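Local coordinates for protein D-3-phosphoglycerate dehydrogenase (Sulfolobus tokodaii, PDB 2EKL) that binds NAD and probably oxidises D-3-phosphoglycerate, as a member of the D-isomer specific 2-hydroxyacid dehydrogenase family, at residues I71-G76 and K93-P98; G142-I147 and K195-I200; V199-V204 and I227-S232. One frame throughout, in Å; residues are numbered along the deposited sequence.

Contact 1 of 3, residues I71-G76 and K93-P98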
loop_
_atom_site.group_PDB
_atom_site.type_symbol
_atom_site.label_atom_id
_atom_site.label_comp_id
_atom_site.label_asym_id
_atom_site.label_seq_id
_atom_site.Cartn_x
_atom_site.Cartn_y
_atom_site.Cartn_z
ATOM N N ILE A 71 -6.852 -2.057 40.559
ATOM C CA ILE A 71 -6.942 -1.896 39.109
ATOM C C ILE A 71 -5.559 -1.752 38.496
ATOM O O ILE A 71 -4.708 -1.023 39.015
ATOM C CB ILE A 71 -7.752 -0.634 38.707
ATOM C CG1 ILE A 71 -9.163 -0.691 39.289
ATOM C CG2 ILE A 71 -7.833 -0.532 37.182
ATOM C CD1 ILE A 71 -9.978 0.562 39.020
ATOM N N ILE A 72 -5.342 -2.461 37.395
ATOM C CA ILE A 72 -4.090 -2.395 36.657
ATOM C C ILE A 72 -4.491 -1.894 35.275
ATOM O O ILE A 72 -5.328 -2.505 34.611
ATOM C CB ILE A 72 -3.430 -3.783 36.505
ATOM C CG1 ILE A 72 -2.908 -4.272 37.856
ATOM C CG2 ILE A 72 -2.295 -3.708 35.496
ATOM C CD1 ILE A 72 -2.340 -5.685 37.816
ATOM N N ALA A 73 -3.914 -0.775 34.855
ATOM C CA ALA A 73 -4.238 -0.213 33.550
ATOM C C ALA A 73 -3.043 -0.257 32.618
ATOM O O ALA A 73 -1.963 0.228 32.950
ATOM C CB ALA A 73 -4.724 1.227 33.702
ATOM N N ARG A 74 -3.246 -0.852 31.447
ATOM C CA ARG A 74 -2.202 -0.952 30.436
ATOM C C ARG A 74 -2.598 -0.032 29.288
ATOM O O ARG A 74 -3.573 -0.292 28.589
ATOM C CB ARG A 74 -2.089 -2.393 29.931
ATOM C CG ARG A 74 -1.253 -2.558 28.666
ATOM C CD ARG A 74 0.206 -2.243 28.911
ATOM N NE ARG A 74 0.978 -2.215 27.671
ATOM C CZ ARG A 74 1.220 -3.271 26.901
ATOM N NH1 ARG A 74 0.749 -4.465 27.233
ATOM N NH2 ARG A 74 1.940 -3.132 25.797
ATOM N N ALA A 75 -1.854 1.053 29.108
ATOM C CA ALA A 75 -2.151 1.990 28.033
ATOM C C ALA A 75 -1.567 1.422 26.745
ATOM O O ALA A 75 -0.563 1.916 26.232
ATOM C CB ALA A 75 -1.545 3.358 28.340
ATOM N N GLY A 76 -2.203 0.367 26.246
ATOM C CA GLY A 76 -1.749 -0.285 25.029
ATOM C C GLY A 76 -2.813 -1.209 24.467
ATOM O O GLY A 76 -3.905 -1.322 25.022
ATOM N N LYS A 93 -8.871 -5.881 38.725
ATOM C CA LYS A 93 -9.391 -5.545 37.402
ATOM C C LYS A 93 -8.265 -5.070 36.495
ATOM O O LYS A 93 -7.494 -4.183 36.862
ATOM C CB LYS A 93 -10.448 -4.442 37.505
ATOM C CG LYS A 93 -11.725 -4.856 38.208
ATOM C CD LYS A 93 -12.705 -3.697 38.268
ATOM C CE LYS A 93 -14.000 -4.100 38.948
ATOM N NZ LYS A 93 -14.944 -2.956 39.036
ATOM N N VAL A 94 -8.174 -5.660 35.308
ATOM C CA VAL A 94 -7.142 -5.289 34.348
ATOM C C VAL A 94 -7.802 -4.670 33.120
ATOM O O VAL A 94 -8.623 -5.308 32.462
ATOM C CB VAL A 94 -6.319 -6.520 33.917
ATOM C CG1 VAL A 94 -5.197 -6.098 32.983
ATOM C CG2 VAL A 94 -5.756 -7.222 35.143
ATOM N N VAL A 95 -7.444 -3.424 32.818
ATOM C CA VAL A 95 -8.016 -2.726 31.672
ATOM C C VAL A 95 -6.959 -2.234 30.698
ATOM O O VAL A 95 -5.810 -2.000 31.070
ATOM C CB VAL A 95 -8.859 -1.502 32.113
ATOM C CG1 VAL A 95 -10.026 -1.952 32.983
ATOM C CG2 VAL A 95 -7.980 -0.503 32.858
ATOM N N TYR A 96 -7.360 -2.089 29.439
ATOM C CA TYR A 96 -6.470 -1.601 28.396
ATOM C C TYR A 96 -7.313 -1.149 27.210
ATOM O O TYR A 96 -8.476 -0.782 27.390
ATOM C CB TYR A 96 -5.452 -2.679 27.985
ATOM C CG TYR A 96 -6.022 -3.929 27.347
ATOM C CD1 TYR A 96 -6.935 -4.734 28.028
ATOM C CD2 TYR A 96 -5.615 -4.325 26.072
ATOM C CE1 TYR A 96 -7.428 -5.907 27.455
ATOM C CE2 TYR A 96 -6.102 -5.495 25.490
ATOM C CZ TYR A 96 -7.008 -6.280 26.188
ATOM O OH TYR A 96 -7.491 -7.434 25.617
ATOM N N ALA A 97 -6.747 -1.168 26.007
ATOM C CA ALA A 97 -7.491 -0.719 24.829
ATOM C C ALA A 97 -7.562 -1.745 23.701
ATOM O O ALA A 97 -7.016 -1.527 22.617
ATOM C CB ALA A 97 -6.884 0.585 24.307
ATOM N N PRO A 98 -8.255 -2.871 23.931
ATOM C CA PRO A 98 -8.377 -3.911 22.904
ATOM C C PRO A 98 -9.072 -3.441 21.624
ATOM O O PRO A 98 -10.133 -2.818 21.671
ATOM C CB PRO A 98 -9.154 -5.013 23.624
ATOM C CG PRO A 98 -10.007 -4.245 24.587
ATOM C CD PRO A 98 -9.042 -3.215 25.127
#
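Ile72 and Arg74 hold strand 93-95 against strand 71-74 through their main chains. Ile72 N donates to Lys93 O at 2.8 Å. Val95 N returns a bond to Ile72 O at 2.9 Å, and Arg74 N donates to Val95 O at 2.8 Å. This third bond is almost straight, 174° at the hydrogen. The strands run parallel, 14° apart. Beyond them the chain makes an inverse gamma turn centred on Ala75. Gly76 O then comes back into line and accepts from Ala97 N at 3.0 Å. CA-H...O contacts, such as Val94 CA to Ile72 O, lie between the stronger bonds.

Apolar groups meet on both faces of the pair. On the side of Ile71 and Ala73, Val95 CG2 touches Ala73 CB at 3.8 Å. Val95 CG2 also approaches Ile71 CG2 at 4.3 Å. With Val95 CG1 anti to the carbonyl carbon (chi1 -61°), CG2 is left between the backbone N and that carbon, facing the neighbouring strand. Leu303 and Ala306 of helix 289-309 touch Ile71 on this face. On the other face Ile72 CB meets Val94 CG2 more loosely.

Tyr96 meets the turn with its CB and its ring edge. Tyr96 CB lies 3.1 Å from Arg74 O. Gly76 O is in the ring plane, 3.6 Å from Tyr96 CD2. Pro98 CD sits over the centre of one ring face, which probably limits how far the ring can turn.

Strand 71-74, helix 84-89 and strand 93-95 form a beta-alpha-beta unit at one border of a five-stranded parallel sheet, consistent with the substrate-binding domain of this dehydrogenase family.

Contact 2 of 3, residues G142-I147 and K195-I200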
loop_
_atom_site.group_PDB
_atom_site.type_symbol
_atom_site.label_atom_id
_atom_site.label_comp_id
_atom_site.label_asym_id
_atom_site.label_seq_id
_atom_site.Cartn_x
_atom_site.Cartn_y
_atom_site.Cartn_z
ATOM N N GLY A 142 -7.775 -10.359 -9.374
ATOM C CA GLY A 142 -8.033 -11.682 -9.916
ATOM C C GLY A 142 -7.350 -12.816 -9.179
ATOM O O GLY A 142 -7.706 -13.985 -9.352
ATOM N N LYS A 143 -6.363 -12.486 -8.356
ATOM C CA LYS A 143 -5.662 -13.514 -7.610
ATOM C C LYS A 143 -6.391 -13.837 -6.315
ATOM O O LYS A 143 -7.327 -13.139 -5.921
ATOM C CB LYS A 143 -4.220 -13.079 -7.353
ATOM C CG LYS A 143 -3.433 -13.007 -8.654
ATOM C CD LYS A 143 -1.988 -12.635 -8.448
ATOM C CE LYS A 143 -1.285 -12.521 -9.787
ATOM N NZ LYS A 143 0.086 -11.985 -9.627
ATOM N N THR A 144 -5.964 -14.908 -5.661
ATOM C CA THR A 144 -6.590 -15.356 -4.429
ATOM C C THR A 144 -5.777 -15.016 -3.190
ATOM O O THR A 144 -4.574 -15.274 -3.141
ATOM C CB THR A 144 -6.796 -16.882 -4.461
ATOM O OG1 THR A 144 -7.646 -17.222 -5.562
ATOM C CG2 THR A 144 -7.428 -17.374 -3.165
ATOM N N ILE A 145 -6.434 -14.435 -2.191
ATOM C CA ILE A 145 -5.755 -14.110 -0.941
ATOM C C ILE A 145 -6.329 -14.988 0.166
ATOM O O ILE A 145 -7.544 -15.201 0.243
ATOM C CB ILE A 145 -5.918 -12.617 -0.551
ATOM C CG1 ILE A 145 -5.160 -12.344 0.754
ATOM C CG2 ILE A 145 -7.398 -12.255 -0.425
ATOM C CD1 ILE A 145 -5.149 -10.875 1.173
ATOM N N GLY A 146 -5.442 -15.514 1.001
ATOM C CA GLY A 146 -5.857 -16.365 2.103
ATOM C C GLY A 146 -5.627 -15.664 3.426
ATOM O O GLY A 146 -4.485 -15.400 3.812
ATOM N N ILE A 147 -6.720 -15.360 4.119
ATOM C CA ILE A 147 -6.660 -14.681 5.409
ATOM C C ILE A 147 -6.591 -15.717 6.535
ATOM O O ILE A 147 -7.565 -16.425 6.794
ATOM C CB ILE A 147 -7.914 -13.793 5.627
ATOM C CG1 ILE A 147 -8.091 -12.819 4.456
ATOM C CG2 ILE A 147 -7.799 -13.036 6.953
ATOM C CD1 ILE A 147 -6.956 -11.820 4.283
ATOM N N LYS A 195 -3.099 -24.278 -0.318
ATOM C CA LYS A 195 -2.955 -24.780 -1.680
ATOM C C LYS A 195 -3.462 -23.837 -2.773
ATOM O O LYS A 195 -3.013 -23.913 -3.918
ATOM C CB LYS A 195 -3.668 -26.131 -1.815
ATOM C CG LYS A 195 -3.139 -27.207 -0.875
ATOM C CD LYS A 195 -3.949 -28.489 -0.975
ATOM C CE LYS A 195 -3.878 -29.091 -2.367
ATOM N NZ LYS A 195 -2.488 -29.492 -2.726
ATOM N N ASN A 196 -4.375 -22.937 -2.424
ATOM C CA ASN A 196 -4.963 -22.040 -3.417
ATOM C C ASN A 196 -4.674 -20.541 -3.316
ATOM O O ASN A 196 -5.163 -19.769 -4.140
ATOM C CB ASN A 196 -6.482 -22.245 -3.425
ATOM C CG ASN A 196 -6.879 -23.639 -3.877
ATOM O OD1 ASN A 196 -6.842 -23.952 -5.068
ATOM N ND2 ASN A 196 -7.244 -24.489 -2.924
ATOM N N SER A 197 -3.882 -20.118 -2.338
ATOM C CA SER A 197 -3.620 -18.688 -2.182
ATOM C C SER A 197 -2.355 -18.160 -2.844
ATOM O O SER A 197 -1.280 -18.742 -2.712
ATOM C CB SER A 197 -3.592 -18.322 -0.694
ATOM O OG SER A 197 -4.864 -18.526 -0.098
ATOM N N ASP A 198 -2.497 -17.042 -3.550
ATOM C CA ASP A 198 -1.363 -16.405 -4.209
ATOM C C ASP A 198 -0.741 -15.461 -3.184
ATOM O O ASP A 198 0.452 -15.167 -3.227
ATOM C CB ASP A 198 -1.845 -15.644 -5.443
ATOM C CG ASP A 198 -2.535 -16.555 -6.443
ATOM O OD1 ASP A 198 -1.860 -17.448 -6.995
ATOM O OD2 ASP A 198 -3.755 -16.393 -6.662
ATOM N N VAL A 199 -1.575 -14.999 -2.257
ATOM C CA VAL A 199 -1.141 -14.119 -1.179
ATOM C C VAL A 199 -1.719 -14.683 0.111
ATOM O O VAL A 199 -2.884 -15.085 0.154
ATOM C CB VAL A 199 -1.677 -12.675 -1.350
ATOM C CG1 VAL A 199 -1.241 -11.811 -0.162
ATOM C CG2 VAL A 199 -1.168 -12.072 -2.654
ATOM N N ILE A 200 -0.902 -14.724 1.156
ATOM C CA ILE A 200 -1.341 -15.212 2.459
ATOM C C ILE A 200 -1.094 -14.091 3.460
ATOM O O ILE A 200 0.018 -13.572 3.542
ATOM C CB ILE A 200 -0.538 -16.450 2.893
ATOM C CG1 ILE A 200 -0.769 -17.588 1.896
ATOM C CG2 ILE A 200 -0.961 -16.887 4.299
ATOM C CD1 ILE A 200 0.090 -18.807 2.151
#
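Asp198 and Thr144 grip each other twice. Thr144 N donates to Asp198 OD2 at 2.8 Å, in a straight line (179°) and onto the anti lone pair. Asp198 N donates back to Thr144 O at 2.8 Å. Thr144 O also accepts from Val199 N at 3.1 Å. Val199 N lies in the carbonyl plane, while Asp198 N is tilted 21° from it. Asp198 CG lies beside its own N (chi1 -59°), which sets the carboxylate near the Thr144 main chain. Lys143 CB rests against Asp198 OD2, the two side chains crossing at about a right angle.

Further along, Gly146 N donates to Val199 O at 2.7 Å. Ser197 OG stands 3.2 Å from Gly146 CA, where a CB would clash with it. Thr144 CB rests 3.3 Å from Asn196 O, and Ile145 CG1 packs on Val199 CG1 at 4.1 Å.

Strands 144-148 and 199-202 are central neighbours in the parallel sheet of a Rossmann fold. They are its first and fourth strands in chain order, where the sheet order switches direction.

In the next shell, Lys223 forms a salt bridge with Asp198 OD1, and Leu193 O binds Ser197 OG. Were this aspartate an alanine, Thr144 N would probably lose its acceptor and Lys223 its opposite charge. Lys143 NZ goes instead to Glu139 O and to Glu290 of the second subunit.

Contact 3 of 3, residues V199-V204 and I227-S232. With NAD (nicotinamide-adenine-dinucleotide), chain B.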
loop_
_atom_site.group_PDB
_atom_site.type_symbol
_atom_site.label_atom_id
_atom_site.label_comp_id
_atom_site.label_asym_id
_atom_site.label_seq_id
_atom_site.Cartn_x
_atom_site.Cartn_y
_atom_site.Cartn_z
ATOM N N VAL A 199 -1.575 -14.999 -2.257
ATOM C CA VAL A 199 -1.141 -14.119 -1.179
ATOM C C VAL A 199 -1.719 -14.683 0.111
ATOM O O VAL A 199 -2.884 -15.085 0.154
ATOM C CB VAL A 199 -1.677 -12.675 -1.350
ATOM C CG1 VAL A 199 -1.241 -11.811 -0.162
ATOM C CG2 VAL A 199 -1.168 -12.072 -2.654
ATOM N N ILE A 200 -0.902 -14.724 1.156
ATOM C CA ILE A 200 -1.341 -15.212 2.459
ATOM C C ILE A 200 -1.094 -14.091 3.460
ATOM O O ILE A 200 0.018 -13.572 3.542
ATOM C CB ILE A 200 -0.538 -16.450 2.893
ATOM C CG1 ILE A 200 -0.769 -17.588 1.896
ATOM C CG2 ILE A 200 -0.961 -16.887 4.299
ATOM C CD1 ILE A 200 0.090 -18.807 2.151
ATOM N N SER A 201 -2.124 -13.709 4.210
ATOM C CA SER A 201 -1.975 -12.639 5.190
ATOM C C SER A 201 -2.294 -13.182 6.581
ATOM O O SER A 201 -3.379 -13.713 6.815
ATOM C CB SER A 201 -2.899 -11.471 4.832
ATOM O OG SER A 201 -2.552 -10.306 5.556
ATOM N N LEU A 202 -1.342 -13.037 7.499
ATOM C CA LEU A 202 -1.489 -13.553 8.860
ATOM C C LEU A 202 -2.007 -12.517 9.849
ATOM O O LEU A 202 -1.438 -11.434 9.984
ATOM C CB LEU A 202 -0.145 -14.101 9.340
ATOM C CG LEU A 202 0.551 -15.052 8.362
ATOM C CD1 LEU A 202 1.901 -15.453 8.927
ATOM C CD2 LEU A 202 -0.320 -16.287 8.110
ATOM N N HIS A 203 -3.084 -12.866 10.548
ATOM C CA HIS A 203 -3.713 -11.969 11.517
ATOM C C HIS A 203 -4.200 -12.759 12.723
ATOM O O HIS A 203 -5.308 -12.550 13.215
ATOM C CB HIS A 203 -4.892 -11.264 10.851
ATOM C CG HIS A 203 -4.513 -10.517 9.614
ATOM N ND1 HIS A 203 -3.815 -9.330 9.654
ATOM C CD2 HIS A 203 -4.667 -10.822 8.304
ATOM C CE1 HIS A 203 -3.555 -8.936 8.420
ATOM N NE2 HIS A 203 -4.060 -9.823 7.582
ATOM N N VAL A 204 -3.356 -13.664 13.199
ATOM C CA VAL A 204 -3.703 -14.517 14.329
ATOM C C VAL A 204 -3.204 -14.028 15.680
ATOM O O VAL A 204 -2.275 -13.225 15.767
ATOM C CB VAL A 204 -3.134 -15.939 14.134
ATOM C CG1 VAL A 204 -3.695 -16.559 12.866
ATOM C CG2 VAL A 204 -1.606 -15.883 14.075
ATOM N N ILE A 227 3.090 -14.758 -1.924
ATOM C CA ILE A 227 3.483 -13.548 -1.212
ATOM C C ILE A 227 2.881 -13.722 0.177
ATOM O O ILE A 227 1.685 -13.996 0.313
ATOM C CB ILE A 227 2.895 -12.269 -1.854
ATOM C CG1 ILE A 227 3.553 -12.012 -3.209
ATOM C CG2 ILE A 227 3.114 -11.070 -0.929
ATOM C CD1 ILE A 227 2.936 -10.861 -3.976
ATOM N N ILE A 228 3.710 -13.597 1.204
ATOM C CA ILE A 228 3.236 -13.756 2.574
ATOM C C ILE A 228 3.349 -12.438 3.330
ATOM O O ILE A 228 4.415 -11.829 3.361
ATOM C CB ILE A 228 4.063 -14.833 3.319
ATOM C CG1 ILE A 228 4.039 -16.146 2.531
ATOM C CG2 ILE A 228 3.505 -15.043 4.718
ATOM C CD1 ILE A 228 4.955 -17.239 3.111
ATOM N N VAL A 229 2.246 -12.002 3.934
ATOM C CA VAL A 229 2.233 -10.749 4.688
ATOM C C VAL A 229 1.946 -11.068 6.145
ATOM O O VAL A 229 1.087 -11.898 6.447
ATOM C CB VAL A 229 1.141 -9.781 4.162
ATOM C CG1 VAL A 229 1.199 -8.456 4.926
ATOM C CG2 VAL A 229 1.341 -9.531 2.674
ATOM N N ASN A 230 2.657 -10.410 7.053
ATOM C CA ASN A 230 2.451 -10.663 8.472
ATOM C C ASN A 230 2.491 -9.392 9.315
ATOM O O ASN A 230 3.533 -8.756 9.438
ATOM C CB ASN A 230 3.515 -11.646 8.980
ATOM C CG ASN A 230 3.272 -12.092 10.422
ATOM O OD1 ASN A 230 2.290 -11.700 11.052
ATOM N ND2 ASN A 230 4.171 -12.917 10.944
ATOM N N THR A 231 1.345 -9.020 9.877
ATOM C CA THR A 231 1.282 -7.854 10.751
ATOM C C THR A 231 0.741 -8.286 12.107
ATOM O O THR A 231 0.354 -7.449 12.919
ATOM C CB THR A 231 0.372 -6.737 10.192
ATOM O OG1 THR A 231 -0.943 -7.256 9.957
ATOM C CG2 THR A 231 0.943 -6.179 8.900
ATOM N N SER A 232 0.726 -9.593 12.350
ATOM C CA SER A 232 0.223 -10.121 13.615
ATOM C C SER A 232 1.355 -10.410 14.599
ATOM O O SER A 232 1.711 -9.547 15.406
ATOM C CB SER A 232 -0.624 -11.380 13.367
ATOM O OG SER A 232 0.112 -12.408 12.727
HETATM P PA NAD B . -8.609 -10.915 17.015
HETATM O O1A NAD B . -9.776 -10.087 16.663
HETATM O O2A NAD B . -8.619 -11.549 18.396
HETATM O O5B NAD B . -8.469 -12.028 15.871
HETATM C C5B NAD B . -7.446 -13.007 15.971
HETATM C C4B NAD B . -8.064 -14.302 15.163
HETATM O O4B NAD B . -7.027 -15.240 14.828
HETATM C C3B NAD B . -9.229 -14.951 15.982
HETATM O O3B NAD B . -10.419 -15.068 15.205
HETATM C C2B NAD B . -8.591 -16.260 16.464
HETATM O O2B NAD B . -9.446 -17.332 16.777
HETATM C C1B NAD B . -7.647 -16.466 15.338
HETATM N N9A NAD B . -6.603 -17.506 15.607
HETATM C C8A NAD B . -5.844 -17.760 16.741
HETATM N N7A NAD B . -5.027 -18.814 16.513
HETATM C C5A NAD B . -5.244 -19.246 15.249
HETATM C C6A NAD B . -4.707 -20.305 14.414
HETATM N N6A NAD B . -3.774 -21.125 14.869
HETATM N N1A NAD B . -5.189 -20.475 13.073
HETATM C C2A NAD B . -6.199 -19.619 12.524
HETATM N N3A NAD B . -6.726 -18.586 13.334
HETATM C C4A NAD B . -6.251 -18.414 14.662
HETATM O O3 NAD B . -7.273 -10.018 16.947
HETATM P PN NAD B . -6.914 -8.760 16.002
HETATM O O1N NAD B . -7.553 -8.923 14.688
HETATM O O2N NAD B . -7.338 -7.567 16.792
HETATM O O5D NAD B . -5.345 -8.910 16.029
HETATM C C5D NAD B . -4.721 -9.855 15.186
HETATM C C4D NAD B . -3.219 -9.869 15.384
HETATM O O4D NAD B . -2.624 -8.638 15.015
HETATM C C3D NAD B . -2.714 -10.132 16.832
HETATM O O3D NAD B . -1.594 -11.031 16.831
HETATM C C2D NAD B . -2.413 -8.771 17.345
HETATM O O2D NAD B . -1.649 -8.793 18.535
HETATM C C1D NAD B . -1.807 -8.209 16.090
HETATM N N1N NAD B . -1.685 -6.728 15.975
HETATM C C2N NAD B . -0.447 -6.193 15.498
HETATM C C3N NAD B . -0.309 -4.778 15.380
HETATM C C7N NAD B . 0.968 -4.216 14.881
HETATM O O7N NAD B . 1.367 -3.046 15.407
HETATM N N7N NAD B . 1.731 -4.790 13.961
HETATM C C4N NAD B . -1.465 -3.924 15.763
HETATM C C5N NAD B . -2.715 -4.481 16.246
HETATM C C6N NAD B . -2.817 -5.905 16.350
HETATM O O HOH W 1 -0.638 -9.961 7.910
HETATM O O HOH W 2 -2.662 -8.269 12.119
#
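Leu202 O and Thr231 N face each other 3.7 Å apart, and a water fills the place of the next strand-to-strand bond. Water 1 donates to Leu202 O at 2.7 Å and accepts from Thr231 N at 2.9 Å. It also bonds to Ser201 OG and, weakly, to Val229 O. Up to this point the pairing is regular. Ile200 N binds Ile227 O, Val229 N binds Ile200 O, and Leu202 N binds Val229 O.

A polar chain runs on to the cofactor. Ser201 OG and His203 NE2 are 2.6 Å apart, and either may be the donor. On the far side of the imidazole, water 2 lies in the ring plane, 2.9 Å from His203 ND1. This water also bonds to Thr231 OG1 and donates to O4D of NAD. Both ring nitrogens are thus engaged, which should fix the rotation of the ring. Thr231 OG1 has a further partner in Thr109.

Asn230 OD1 closes an Asx turn by accepting from Ser232 N. Ser232 OG also donates to Asn230 OD1, at 2.8 Å and from the opposite face of the amide. Ser232 OG lies between its own N and carbonyl carbon (chi1 60°), which turns it back toward Asn230 OD1. Asn230 ND2 is held by Arg233 O and Tyr254 OH. Leu202 CD1 packs against the Asn230 amide.

NAD meets the carboxyl ends of both segments. N7N of its carboxamide donates to Thr231 O at 3.2 Å, and its O3D hydroxyl donates to Val204 O. Val204 CG1 touches the adenine at C4A, 3.6 Å away. Loops at the carboxyl ends of adjacent parallel strands forming the dinucleotide site are characteristic of the Rossmann fold.

Contacts 2 and 3 belong to one sheet and share Val199 and Ile200. Strand 199-202 pairs with strand 144-148 on one side and with strand 226-230 on the other. Gly146 O probably accepts from Ser201 N, which joins the two directly. Contact 3 is wholly buried. It has apolar pairs at its start and polar side chains, waters and NAD at its end. Contact 2 is partly buried and takes in the amino end of strand 199-202, with charged groups and a subunit salt bridge. Contact 1, also partly buried, is in the separate five-stranded sheet, across the chain's centre. Its centre is about 27 Å from that of contact 3, and it rests mainly on backbone bonds and apolar packing.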